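Local coordinates for imidazoleglycerol-phosphate dehydratase (Staphylococcus aureus subsp. aureus, PDB 2AE8), which catalyses the manganese-dependent dehydration of D-erythro-1-(imidazol-4-yl)glycerol 3-phosphate to 3-(imidazol-4-yl)-2-oxopropyl phosphate, the sixth step of histidine biosynthesis, at residues I101-L106 against V169-L174; E107-K112 against I203-T208; V132-S137 against K195-A200; P140-N145 against T176-I181. All coordinates share one frame; numbering follows the deposited sequence.

Interaction 1 sets helix 90-111 against the end of helix 159-171, interaction 2 joins two helix ends, interaction 3 packs a helix on a sheet, and interaction 4 pairs two strands of that sheet. Interactions 1 and 2 follow each other down helix 90-111, with centres about 12 Å apart. Interactions 2 and 3 share helix 186-205 (centres about 13 Å apart). Interactions 3 and 4 reach neighbouring strands, 128-135 and 175-182 (about 10 Å). Interactions 2 and 4 are farthest apart, about 21 Å between centres. Along the chain, interaction 4 falls within interaction 3, and this within interaction 2; the segments of interaction 1 alternate with all three. Helix 90-111 is thus joined to the ends of helices 159-171 and 186-205.

Interaction 1: residues I101-L106 against V169-L174; sequences IGQLLL and VINARL
Asn-171, Leu-106 and Ala-172 bury the most surface where helix 90-111 meets the C-terminal end of helix 159-171. The backbones come very close at Gly-102, whose CA lies 4.1 Å from CA of Ala-172. Glycine has no side chain here, so the turn at Asn-171 and Ala-172 can settle against helix 90-111. CB of Asn-171 lies 3.9 Å from N of Gln-103. The two amide side chains run side by side, with their planes 81° apart. OD1 of Asn-171 bonds to Arg-173 of the second subunit, and its ND2 bonds to Ala-167 O within its own helix. CA of Ala-172 makes a C-H...O contact with O of Gly-102 at 3.1 Å. Its methyl CB meets CB of Leu-105 at 3.8 Å. CG of Leu-106 stands anti to its own backbone N (chi1 -179°). Its branch is thereby laid against Arg-173, with CD2 3.7 Å from CD of Arg-173. Arg-173 has positive phi and closes the helix in a Schellman motif. Its NH2 bonds to Asn-171 of the second subunit. The contact within the chain therefore rests on apolar and C-H...O packing, while OD1 of Asn-171 and NH2 of Arg-173 reach the second subunit.

Interaction 2: residues E107-K112 against I203-T208; sequences EMIKDK and IALTAT
Two helix ends meet here: the C-terminal turn of helix 90-111 and that of helix 186-205, each with the loop that follows. Leu-205 is central and buries more surface than any other residue of the two segments. Its CD2 touches CG1 of Ile-109 at 3.8 Å, and the two side chains cross at about a right angle. Its other methyl, CD1, faces the selenium atom SE of selenomethionine Met-108 at 4.4 Å. Ile-136 also packs on both Ile-109 and Leu-205, so the loop after strand 128-135 helps to fill the apolar part of the contact. Tyr-32 of strand 31-36 lies against Met-108.

The polar part belongs to Lys-112, the first residue to leave helical geometry. Its NZ donates a hydrogen bond to O of Leu-205 at 2.7 Å. The donor meets the carbonyl almost head-on, with a C=O...N angle of 174°. The lysine chain is bent at chi3 and chi4 (-79°), which together turn NZ onto the carbonyl. CE follows at 3.3 Å from the same O of Leu-205. CB of Ala-207 lies 4.0 Å from NZ of Lys-112. The positive charge sits at the carbonyl end of helix 186-205, where it would probably interact favourably with the helix dipole. Beyond that helix, Thr-206 and Thr-208 pair by backbone bonds with Val-116 and His-114. Two helix C-termini are thus packed side by side in the sandwich, with a lysine after one bonded to the last-turn carbonyl of the other.

Interaction 3: residues V132-S137 against K195-A200; sequences VVVDIS and KAFSRA
Strand 132-135 and helix 195-200 run in roughly the same direction, with their axes 31° apart and 7.5 Å from each other at closest approach. Val-132 and Val-134 point toward the helix from one face of the strand. Ala-196 and Ala-200, one helical turn apart, point back toward the strand, and Phe-197 lies beside them.

The two methyls of Val-132 divide the work. CG2 of Val-132 meets CB of Ala-196 at 3.6 Å. With CG1 anti to the backbone N of Val-132 (chi1 178°), this methyl is directed at Phe-197. There it lies 3.7 Å from CA of Phe-197. It also sits at the edge of the ring, near the ring plane, 4.0 Å from CD1 of Phe-197.

This is the helix-on-sheet packing of the beta-alpha-beta sandwich, in which helix 186-205 covers the second sheet. Thr-176 and Ile-178 of the neighbouring strand 175-182 carry the same apolar layer past Val-132. Phe-197 and Ser-198 also rest on Phe-70 of helix 61-74.

Val-134 touches with one branch. Its CG1 lies 3.6 Å from CB of Ala-200 and approaches the ring of Phe-197 obliquely, 4.1 Å from CD1 of Phe-197. The small alanine methyls let the helix come close to the strand, and CB of Ala-200 also lies 3.7 Å from O of Val-132. The Phe-197 ring packs edge-to-face with Phe-165 of helix 159-171.

Interaction 4: residues P140-N145 against T176-I181; sequences PYLSFN and THIDLI
Leu-142 to Asn-145 pair with Thr-176 to Asp-179 as parallel strands, the two joined by a beta-alpha-beta crossover through helix 159-171. Strand 141-145 is an edge strand of the four-stranded sheet within the chain.

Five backbone hydrogen bonds hold the pair. Thr-176 N, Ile-178 N and Leu-180 N donate to O of Tyr-141, Ser-143 and Asn-145, respectively. In return, Ser-143 N and Asn-145 N donate to O of Thr-176 and Ile-178, respectively.

Apolar contacts lie on the face that carries Leu-142, Phe-144, Thr-176 and Ile-178. CD1 of Ile-178 touches CD1 of Leu-142 at 4.1 Å and CD1 of Phe-144 at 4.0 Å. Helices 159-171 and 186-205 cover this face.

The other face is polar. CB of Ser-143 lies over the His-177 ring, a CH-pi contact 3.5 Å from the ring centroid and 15° off its normal. The His-177 nitrogens bond to Asp-126 and Arg-182 of the third subunit. The Asn-145 amide and the Asp-179 carboxylate lie side by side, their planes 10° apart. Asp-179 makes salt bridges with Arg-131 and with Arg-182 of the third subunit.

ND2 of Asn-145 bonds to OG of Ser-143 at 2.9 Å. It also reaches O of Ile-178 at 3.3 Å, on the opposite face of that carbonyl from Asn-145 N.

Interaction 1: residues I101-L106 against V169-L174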
loop_
_atom_site.group_PDB
_atom_site.type_symbol
_atom_site.label_atom_id
_atom_site.label_comp_id
_atom_site.label_asym_id
_atom_site.label_seq_id
_atom_site.Cartn_x
_atom_site.Cartn_y
_atom_site.Cartn_z
ATOM N N ILE B 101 22.541 -26.411 38.486
ATOM C CA ILE B 101 22.945 -25.097 38.979
ATOM C C ILE B 101 21.745 -24.353 39.549
ATOM O O ILE B 101 21.849 -23.758 40.612
ATOM C CB ILE B 101 23.690 -24.254 37.916
ATOM C CG1 ILE B 101 25.050 -24.890 37.599
ATOM C CG2 ILE B 101 23.893 -22.829 38.399
ATOM C CD1 ILE B 101 25.805 -24.229 36.469
ATOM N N GLY B 102 20.604 -24.394 38.859
ATOM C CA GLY B 102 19.395 -23.743 39.373
ATOM C C GLY B 102 18.965 -24.324 40.718
ATOM O O GLY B 102 18.627 -23.577 41.642
ATOM N N GLN B 103 18.984 -25.653 40.817
ATOM C CA GLN B 103 18.580 -26.365 42.034
ATOM C C GLN B 103 19.521 -26.055 43.208
ATOM O O GLN B 103 19.069 -25.830 44.337
ATOM C CB GLN B 103 18.532 -27.880 41.781
ATOM C CG GLN B 103 17.291 -28.337 41.007
ATOM C CD GLN B 103 17.362 -29.788 40.551
ATOM O OE1 GLN B 103 18.428 -30.408 40.534
ATOM N NE2 GLN B 103 16.232 -30.319 40.148
ATOM N N LEU B 104 20.822 -26.025 42.938
ATOM C CA LEU B 104 21.803 -25.689 43.977
ATOM C C LEU B 104 21.673 -24.237 44.399
ATOM O O LEU B 104 21.785 -23.908 45.593
ATOM C CB LEU B 104 23.224 -26.011 43.511
ATOM C CG LEU B 104 23.475 -27.501 43.269
ATOM C CD1 LEU B 104 24.865 -27.682 42.659
ATOM C CD2 LEU B 104 23.294 -28.353 44.562
ATOM N N LEU B 105 21.386 -23.360 43.432
ATOM C CA LEU B 105 21.153 -21.955 43.760
ATOM C C LEU B 105 19.974 -21.808 44.705
ATOM O O LEU B 105 20.025 -21.013 45.649
ATOM C CB LEU B 105 20.955 -21.091 42.502
ATOM C CG LEU B 105 22.220 -20.687 41.738
ATOM C CD1 LEU B 105 21.866 -19.889 40.437
ATOM C CD2 LEU B 105 23.136 -19.877 42.634
ATOM N N LEU B 106 18.915 -22.573 44.452
ATOM C CA LEU B 106 17.731 -22.504 45.308
ATOM C C LEU B 106 18.109 -22.923 46.736
ATOM O O LEU B 106 17.757 -22.245 47.697
ATOM C CB LEU B 106 16.587 -23.362 44.763
ATOM C CG LEU B 106 15.291 -23.344 45.591
ATOM C CD1 LEU B 106 14.771 -21.913 45.868
ATOM C CD2 LEU B 106 14.214 -24.191 44.951
ATOM N N VAL B 169 17.150 -20.364 35.772
ATOM C CA VAL B 169 16.231 -19.392 36.347
ATOM C C VAL B 169 15.008 -20.067 36.944
ATOM O O VAL B 169 14.553 -19.718 38.042
ATOM C CB VAL B 169 15.794 -18.351 35.249
ATOM C CG1 VAL B 169 14.475 -17.645 35.625
ATOM C CG2 VAL B 169 16.923 -17.358 35.009
ATOM N N ILE B 170 14.470 -21.038 36.231
ATOM C CA ILE B 170 13.233 -21.677 36.664
ATOM C C ILE B 170 13.497 -22.549 37.905
ATOM O O ILE B 170 12.719 -22.533 38.862
ATOM C CB ILE B 170 12.576 -22.490 35.517
ATOM C CG1 ILE B 170 12.139 -21.546 34.345
ATOM C CG2 ILE B 170 11.423 -23.327 36.024
ATOM C CD1 ILE B 170 11.113 -20.455 34.732
ATOM N N ASN B 171 14.600 -23.288 37.889
ATOM C CA ASN B 171 14.906 -24.190 39.007
ATOM C C ASN B 171 15.457 -23.473 40.235
ATOM O O ASN B 171 15.268 -23.933 41.361
ATOM C CB ASN B 171 15.794 -25.339 38.536
ATOM C CG ASN B 171 15.051 -26.275 37.658
ATOM O OD1 ASN B 171 14.224 -27.054 38.130
ATOM N ND2 ASN B 171 15.263 -26.154 36.346
ATOM N N ALA B 172 16.111 -22.331 40.015
ATOM C CA ALA B 172 16.472 -21.428 41.093
ATOM C C ALA B 172 15.318 -20.580 41.637
ATOM O O ALA B 172 15.482 -19.879 42.655
ATOM C CB ALA B 172 17.648 -20.539 40.671
ATOM N N ARG B 173 14.159 -20.640 40.972
ATOM C CA ARG B 173 12.974 -19.831 41.324
ATOM C C ARG B 173 13.274 -18.331 41.329
ATOM O O ARG B 173 12.867 -17.600 42.259
ATOM C CB ARG B 173 12.351 -20.272 42.669
ATOM C CG ARG B 173 12.105 -21.784 42.775
ATOM C CD ARG B 173 11.285 -22.135 44.014
ATOM N NE ARG B 173 9.976 -21.495 43.981
ATOM C CZ ARG B 173 8.918 -22.002 43.363
ATOM N NH1 ARG B 173 9.018 -23.171 42.746
ATOM N NH2 ARG B 173 7.765 -21.337 43.353
ATOM N N LEU B 174 14.001 -17.878 40.304
ATOM C CA LEU B 174 14.237 -16.444 40.079
ATOM C C LEU B 174 13.232 -15.902 39.071
ATOM O O LEU B 174 12.735 -16.647 38.228
ATOM C CB LEU B 174 15.649 -16.186 39.506
ATOM C CG LEU B 174 16.832 -16.887 40.179
ATOM C CD1 LEU B 174 18.098 -16.732 39.330
ATOM C CD2 LEU B 174 17.053 -16.344 41.599
#

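Interaction 2: residues E107-K112 against I203-T208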
loop_
_atom_site.group_PDB
_atom_site.type_symbol
_atom_site.label_atom_id
_atom_site.label_comp_id
_atom_site.label_asym_id
_atom_site.label_seq_id
_atom_site.Cartn_x
_atom_site.Cartn_y
_atom_site.Cartn_z
ATOM N N GLU B 107 18.869 -24.009 46.859
ATOM C CA GLU B 107 19.362 -24.437 48.180
ATOM C C GLU B 107 20.132 -23.333 48.871
ATOM O O GLU B 107 19.852 -23.014 50.025
ATOM C CB GLU B 107 20.192 -25.720 48.072
ATOM C CG GLU B 107 19.328 -26.929 47.736
ATOM C CD GLU B 107 17.980 -26.898 48.458
ATOM O OE1 GLU B 107 17.969 -26.775 49.710
ATOM O OE2 GLU B 107 16.927 -26.991 47.774
HETATM N N MSE B 108 21.040 -22.692 48.137
HETATM C CA MSE B 108 21.789 -21.540 48.641
HETATM C C MSE B 108 20.907 -20.367 49.072
HETATM O O MSE B 108 21.156 -19.717 50.114
HETATM C CB MSE B 108 22.791 -21.068 47.589
HETATM C CG MSE B 108 23.575 -19.855 48.017
HETATM SE SE MSE B 108 24.777 -19.233 46.646
HETATM C CE MSE B 108 25.800 -20.887 46.339
ATOM N N ILE B 109 19.891 -20.075 48.260
ATOM C CA ILE B 109 18.968 -18.981 48.536
ATOM C C ILE B 109 18.119 -19.263 49.779
ATOM O O ILE B 109 17.936 -18.390 50.629
ATOM C CB ILE B 109 18.067 -18.681 47.293
ATOM C CG1 ILE B 109 18.889 -17.950 46.227
ATOM C CG2 ILE B 109 16.884 -17.842 47.694
ATOM C CD1 ILE B 109 18.345 -18.057 44.790
ATOM N N LYS B 110 17.611 -20.485 49.874
ATOM C CA LYS B 110 16.851 -20.934 51.037
ATOM C C LYS B 110 17.597 -20.671 52.351
ATOM O O LYS B 110 17.004 -20.147 53.296
ATOM C CB LYS B 110 16.462 -22.409 50.895
ATOM C CG LYS B 110 15.332 -22.611 49.892
ATOM C CD LYS B 110 14.841 -24.046 49.817
ATOM C CE LYS B 110 13.472 -24.080 49.168
ATOM N NZ LYS B 110 13.144 -25.403 48.534
ATOM N N ASP B 111 18.896 -20.974 52.378
ATOM C CA ASP B 111 19.706 -20.791 53.585
ATOM C C ASP B 111 20.071 -19.347 53.916
ATOM O O ASP B 111 20.272 -19.015 55.079
ATOM C CB ASP B 111 20.956 -21.673 53.550
ATOM C CG ASP B 111 20.625 -23.151 53.632
ATOM O OD1 ASP B 111 19.643 -23.535 54.312
ATOM O OD2 ASP B 111 21.358 -23.947 53.012
ATOM N N LYS B 112 20.172 -18.490 52.908
ATOM C CA LYS B 112 20.308 -17.062 53.158
ATOM C C LYS B 112 18.937 -16.554 53.584
ATOM O O LYS B 112 17.911 -17.038 53.105
ATOM C CB LYS B 112 20.787 -16.326 51.908
ATOM C CG LYS B 112 22.261 -16.484 51.588
ATOM C CD LYS B 112 22.574 -15.911 50.208
ATOM C CE LYS B 112 23.987 -15.348 50.122
ATOM N NZ LYS B 112 24.079 -13.991 50.755
ATOM N N ILE B 203 24.856 -9.382 42.634
ATOM C CA ILE B 203 24.311 -8.215 43.346
ATOM C C ILE B 203 23.115 -8.614 44.206
ATOM O O ILE B 203 23.037 -8.237 45.372
ATOM C CB ILE B 203 23.879 -7.073 42.378
ATOM C CG1 ILE B 203 25.106 -6.316 41.851
ATOM C CG2 ILE B 203 22.883 -6.102 43.058
ATOM C CD1 ILE B 203 24.863 -5.602 40.476
ATOM N N ALA B 204 22.186 -9.363 43.612
ATOM C CA ALA B 204 20.970 -9.793 44.293
ATOM C C ALA B 204 21.250 -10.706 45.503
ATOM O O ALA B 204 20.516 -10.670 46.485
ATOM C CB ALA B 204 20.051 -10.490 43.309
ATOM N N LEU B 205 22.286 -11.539 45.404
ATOM C CA LEU B 205 22.649 -12.474 46.477
ATOM C C LEU B 205 23.414 -11.802 47.623
ATOM O O LEU B 205 23.678 -12.434 48.644
ATOM C CB LEU B 205 23.495 -13.634 45.929
ATOM C CG LEU B 205 22.833 -14.696 45.052
ATOM C CD1 LEU B 205 23.899 -15.524 44.402
ATOM C CD2 LEU B 205 21.884 -15.583 45.846
ATOM N N THR B 206 23.777 -10.534 47.457
ATOM C CA THR B 206 24.546 -9.815 48.477
ATOM C C THR B 206 23.793 -9.746 49.810
ATOM O O THR B 206 22.648 -9.283 49.868
ATOM C CB THR B 206 24.934 -8.411 47.979
ATOM O OG1 THR B 206 25.792 -8.550 46.844
ATOM C CG2 THR B 206 25.669 -7.612 49.053
ATOM N N ALA B 207 24.451 -10.219 50.874
ATOM C CA ALA B 207 23.871 -10.264 52.218
ATOM C C ALA B 207 23.466 -8.879 52.715
ATOM O O ALA B 207 24.148 -7.894 52.445
ATOM C CB ALA B 207 24.854 -10.923 53.200
ATOM N N THR B 208 22.358 -8.819 53.445
ATOM C CA THR B 208 21.846 -7.551 53.948
ATOM C C THR B 208 21.862 -7.494 55.484
ATOM O O THR B 208 22.274 -6.487 56.080
ATOM C CB THR B 208 20.439 -7.263 53.379
ATOM O OG1 THR B 208 20.240 -5.853 53.269
ATOM C CG2 THR B 208 19.349 -7.859 54.228
#

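Interaction 3: residues V132-S137 against K195-A200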
loop_
_atom_site.group_PDB
_atom_site.type_symbol
_atom_site.label_atom_id
_atom_site.label_comp_id
_atom_site.label_asym_id
_atom_site.label_seq_id
_atom_site.Cartn_x
_atom_site.Cartn_y
_atom_site.Cartn_z
ATOM N N VAL B 132 20.445 -7.357 32.050
ATOM C CA VAL B 132 19.784 -8.453 32.761
ATOM C C VAL B 132 19.294 -7.948 34.106
ATOM O O VAL B 132 20.029 -7.259 34.824
ATOM C CB VAL B 132 20.674 -9.683 32.909
ATOM C CG1 VAL B 132 19.949 -10.762 33.707
ATOM C CG2 VAL B 132 21.072 -10.216 31.506
ATOM N N VAL B 133 18.048 -8.291 34.416
ATOM C CA VAL B 133 17.374 -7.909 35.653
ATOM C C VAL B 133 17.019 -9.205 36.359
ATOM O O VAL B 133 16.339 -10.046 35.782
ATOM C CB VAL B 133 16.052 -7.108 35.371
ATOM C CG1 VAL B 133 15.295 -6.837 36.667
ATOM C CG2 VAL B 133 16.357 -5.785 34.638
ATOM N N VAL B 134 17.495 -9.383 37.592
ATOM C CA VAL B 134 17.055 -10.545 38.389
ATOM C C VAL B 134 16.402 -10.174 39.708
ATOM O O VAL B 134 16.792 -9.206 40.370
ATOM C CB VAL B 134 18.103 -11.736 38.531
ATOM C CG1 VAL B 134 19.322 -11.617 37.631
ATOM C CG2 VAL B 134 18.440 -12.103 40.005
ATOM N N ASP B 135 15.361 -10.919 40.042
ATOM C CA ASP B 135 14.685 -10.772 41.306
ATOM C C ASP B 135 14.666 -12.155 41.939
ATOM O O ASP B 135 14.048 -13.079 41.398
ATOM C CB ASP B 135 13.260 -10.236 41.095
ATOM C CG ASP B 135 12.449 -10.155 42.394
ATOM O OD1 ASP B 135 12.991 -10.484 43.472
ATOM O OD2 ASP B 135 11.258 -9.767 42.332
ATOM N N ILE B 136 15.366 -12.300 43.069
ATOM C CA ILE B 136 15.261 -13.532 43.870
ATOM C C ILE B 136 13.896 -13.479 44.566
ATOM O O ILE B 136 13.789 -13.107 45.734
ATOM C CB ILE B 136 16.422 -13.665 44.886
ATOM C CG1 ILE B 136 17.779 -13.570 44.176
ATOM C CG2 ILE B 136 16.321 -14.984 45.654
ATOM C CD1 ILE B 136 18.998 -13.502 45.147
ATOM N N SER B 137 12.853 -13.834 43.818
ATOM C CA SER B 137 11.473 -13.616 44.218
ATOM C C SER B 137 10.780 -14.872 44.719
ATOM O O SER B 137 9.756 -14.793 45.409
ATOM C CB SER B 137 10.680 -13.118 43.011
ATOM O OG SER B 137 10.732 -14.100 41.996
ATOM N N LYS B 195 27.793 -12.328 31.299
ATOM C CA LYS B 195 28.374 -11.358 32.222
ATOM C C LYS B 195 27.304 -10.599 33.015
ATOM O O LYS B 195 27.385 -10.483 34.240
ATOM C CB LYS B 195 29.316 -10.373 31.512
ATOM C CG LYS B 195 30.668 -10.982 31.016
ATOM C CD LYS B 195 31.623 -9.918 30.395
ATOM C CE LYS B 195 31.938 -8.751 31.369
ATOM N NZ LYS B 195 33.062 -7.876 30.866
ATOM N N ALA B 196 26.297 -10.082 32.318
ATOM C CA ALA B 196 25.243 -9.315 32.958
ATOM C C ALA B 196 24.409 -10.159 33.916
ATOM O O ALA B 196 24.100 -9.701 35.000
ATOM C CB ALA B 196 24.343 -8.649 31.909
ATOM N N PHE B 197 24.014 -11.362 33.515
ATOM C CA PHE B 197 23.242 -12.217 34.408
ATOM C C PHE B 197 24.022 -12.525 35.697
ATOM O O PHE B 197 23.472 -12.440 36.792
ATOM C CB PHE B 197 22.873 -13.541 33.737
ATOM C CG PHE B 197 22.207 -14.523 34.684
ATOM C CD1 PHE B 197 20.857 -14.403 34.992
ATOM C CD2 PHE B 197 22.953 -15.546 35.297
ATOM C CE1 PHE B 197 20.236 -15.289 35.870
ATOM C CE2 PHE B 197 22.347 -16.428 36.187
ATOM C CZ PHE B 197 20.981 -16.308 36.470
ATOM N N SER B 198 25.293 -12.906 35.543
ATOM C CA SER B 198 26.157 -13.278 36.673
ATOM C C SER B 198 26.279 -12.117 37.646
ATOM O O SER B 198 26.154 -12.301 38.849
ATOM C CB SER B 198 27.555 -13.616 36.185
ATOM O OG SER B 198 27.509 -14.624 35.215
ATOM N N ARG B 199 26.546 -10.930 37.117
ATOM C CA ARG B 199 26.731 -9.762 37.943
ATOM C C ARG B 199 25.445 -9.387 38.649
ATOM O O ARG B 199 25.460 -9.112 39.837
ATOM C CB ARG B 199 27.256 -8.586 37.134
ATOM C CG ARG B 199 28.706 -8.730 36.727
ATOM C CD ARG B 199 29.393 -7.387 36.791
ATOM N NE ARG B 199 30.788 -7.562 37.190
ATOM C CZ ARG B 199 31.467 -6.727 37.970
ATOM N NH1 ARG B 199 30.907 -5.622 38.459
ATOM N NH2 ARG B 199 32.722 -7.001 38.249
ATOM N N ALA B 200 24.334 -9.382 37.913
ATOM C CA ALA B 200 23.017 -9.089 38.489
ATOM C C ALA B 200 22.669 -10.086 39.592
ATOM O O ALA B 200 22.144 -9.695 40.645
ATOM C CB ALA B 200 21.925 -9.119 37.399
#

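Interaction 4: residues P140-N145 against T176-I181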
loop_
_atom_site.group_PDB
_atom_site.type_symbol
_atom_site.label_atom_id
_atom_site.label_comp_id
_atom_site.label_asym_id
_atom_site.label_seq_id
_atom_site.Cartn_x
_atom_site.Cartn_y
_atom_site.Cartn_z
ATOM N N PRO B 140 9.204 -18.507 39.758
ATOM C CA PRO B 140 10.083 -18.886 38.650
ATOM C C PRO B 140 9.549 -18.340 37.316
ATOM O O PRO B 140 8.417 -18.663 36.916
ATOM C CB PRO B 140 10.037 -20.412 38.665
ATOM C CG PRO B 140 9.389 -20.785 40.001
ATOM C CD PRO B 140 8.435 -19.660 40.257
ATOM N N TYR B 141 10.343 -17.484 36.670
ATOM C CA TYR B 141 9.897 -16.786 35.448
ATOM C C TYR B 141 11.091 -16.213 34.693
ATOM O O TYR B 141 11.894 -15.479 35.271
ATOM C CB TYR B 141 8.930 -15.624 35.768
ATOM C CG TYR B 141 8.194 -15.139 34.532
ATOM C CD1 TYR B 141 8.788 -14.237 33.635
ATOM C CD2 TYR B 141 6.919 -15.620 34.236
ATOM C CE1 TYR B 141 8.121 -13.834 32.472
ATOM C CE2 TYR B 141 6.238 -15.217 33.092
ATOM C CZ TYR B 141 6.846 -14.328 32.222
ATOM O OH TYR B 141 6.157 -13.952 31.108
ATOM N N LEU B 142 11.165 -16.519 33.397
ATOM C CA LEU B 142 12.191 -15.964 32.501
ATOM C C LEU B 142 11.561 -15.269 31.301
ATOM O O LEU B 142 10.778 -15.882 30.566
ATOM C CB LEU B 142 13.097 -17.073 31.964
ATOM C CG LEU B 142 14.134 -16.670 30.912
ATOM C CD1 LEU B 142 15.197 -15.660 31.434
ATOM C CD2 LEU B 142 14.794 -17.886 30.297
ATOM N N SER B 143 11.961 -14.019 31.087
ATOM C CA SER B 143 11.654 -13.301 29.856
ATOM C C SER B 143 12.960 -13.142 29.074
ATOM O O SER B 143 13.828 -12.364 29.450
ATOM C CB SER B 143 11.019 -11.955 30.202
ATOM O OG SER B 143 10.711 -11.235 29.037
ATOM N N PHE B 144 13.115 -13.942 28.017
ATOM C CA PHE B 144 14.357 -13.981 27.249
ATOM C C PHE B 144 14.129 -13.269 25.922
ATOM O O PHE B 144 13.358 -13.741 25.088
ATOM C CB PHE B 144 14.755 -15.445 26.994
ATOM C CG PHE B 144 16.118 -15.603 26.371
ATOM C CD1 PHE B 144 17.249 -15.733 27.172
ATOM C CD2 PHE B 144 16.271 -15.600 24.976
ATOM C CE1 PHE B 144 18.507 -15.874 26.604
ATOM C CE2 PHE B 144 17.523 -15.743 24.401
ATOM C CZ PHE B 144 18.644 -15.887 25.220
ATOM N N ASN B 145 14.783 -12.136 25.730
ATOM C CA ASN B 145 14.490 -11.274 24.581
ATOM C C ASN B 145 15.801 -10.929 23.912
ATOM O O ASN B 145 16.366 -9.860 24.161
ATOM C CB ASN B 145 13.833 -9.990 25.078
ATOM C CG ASN B 145 12.625 -10.256 25.947
ATOM O OD1 ASN B 145 11.551 -10.566 25.443
ATOM N ND2 ASN B 145 12.803 -10.159 27.269
ATOM N N THR B 176 13.590 -13.422 36.062
ATOM C CA THR B 176 14.726 -12.839 35.321
ATOM C C THR B 176 14.280 -12.311 33.955
ATOM O O THR B 176 13.566 -13.004 33.240
ATOM C CB THR B 176 15.866 -13.878 35.157
ATOM O OG1 THR B 176 16.361 -14.240 36.457
ATOM C CG2 THR B 176 17.030 -13.324 34.317
ATOM N N HIS B 177 14.683 -11.080 33.626
ATOM C CA HIS B 177 14.489 -10.528 32.281
ATOM C C HIS B 177 15.852 -10.328 31.634
ATOM O O HIS B 177 16.690 -9.588 32.153
ATOM C CB HIS B 177 13.716 -9.199 32.334
ATOM C CG HIS B 177 12.240 -9.368 32.593
ATOM N ND1 HIS B 177 11.275 -8.896 31.731
ATOM C CD2 HIS B 177 11.571 -9.975 33.604
ATOM C CE1 HIS B 177 10.076 -9.209 32.191
ATOM N NE2 HIS B 177 10.228 -9.853 33.334
ATOM N N ILE B 178 16.055 -10.989 30.495
ATOM C CA ILE B 178 17.269 -10.831 29.703
ATOM C C ILE B 178 16.919 -10.093 28.406
ATOM O O ILE B 178 16.022 -10.517 27.664
ATOM C CB ILE B 178 17.904 -12.209 29.384
ATOM C CG1 ILE B 178 18.419 -12.870 30.686
ATOM C CG2 ILE B 178 19.000 -12.062 28.321
ATOM C CD1 ILE B 178 18.965 -14.267 30.516
ATOM N N ASP B 179 17.630 -9.000 28.143
ATOM C CA ASP B 179 17.361 -8.158 26.974
ATOM C C ASP B 179 18.668 -7.840 26.249
ATOM O O ASP B 179 19.593 -7.280 26.845
ATOM C CB ASP B 179 16.708 -6.829 27.397
ATOM C CG ASP B 179 15.208 -6.954 27.659
ATOM O OD1 ASP B 179 14.457 -7.117 26.671
ATOM O OD2 ASP B 179 14.757 -6.851 28.838
ATOM N N LEU B 180 18.734 -8.187 24.970
ATOM C CA LEU B 180 19.823 -7.759 24.127
ATOM C C LEU B 180 19.387 -6.438 23.544
ATOM O O LEU B 180 18.527 -6.409 22.661
ATOM C CB LEU B 180 20.021 -8.751 22.982
ATOM C CG LEU B 180 21.389 -9.348 22.665
ATOM C CD1 LEU B 180 21.413 -9.816 21.191
ATOM C CD2 LEU B 180 22.565 -8.449 23.000
ATOM N N ILE B 181 19.958 -5.339 24.023
ATOM C CA ILE B 181 19.536 -4.012 23.560
ATOM C C ILE B 181 20.024 -3.759 22.134
ATOM O O ILE B 181 19.296 -3.211 21.316
ATOM C CB ILE B 181 19.975 -2.895 24.526
ATOM C CG1 ILE B 181 19.240 -3.089 25.867
ATOM C CG2 ILE B 181 19.697 -1.511 23.911
ATOM C CD1 ILE B 181 19.979 -2.540 27.007
HETATM O O HOH W 1 14.884 -6.777 24.070
#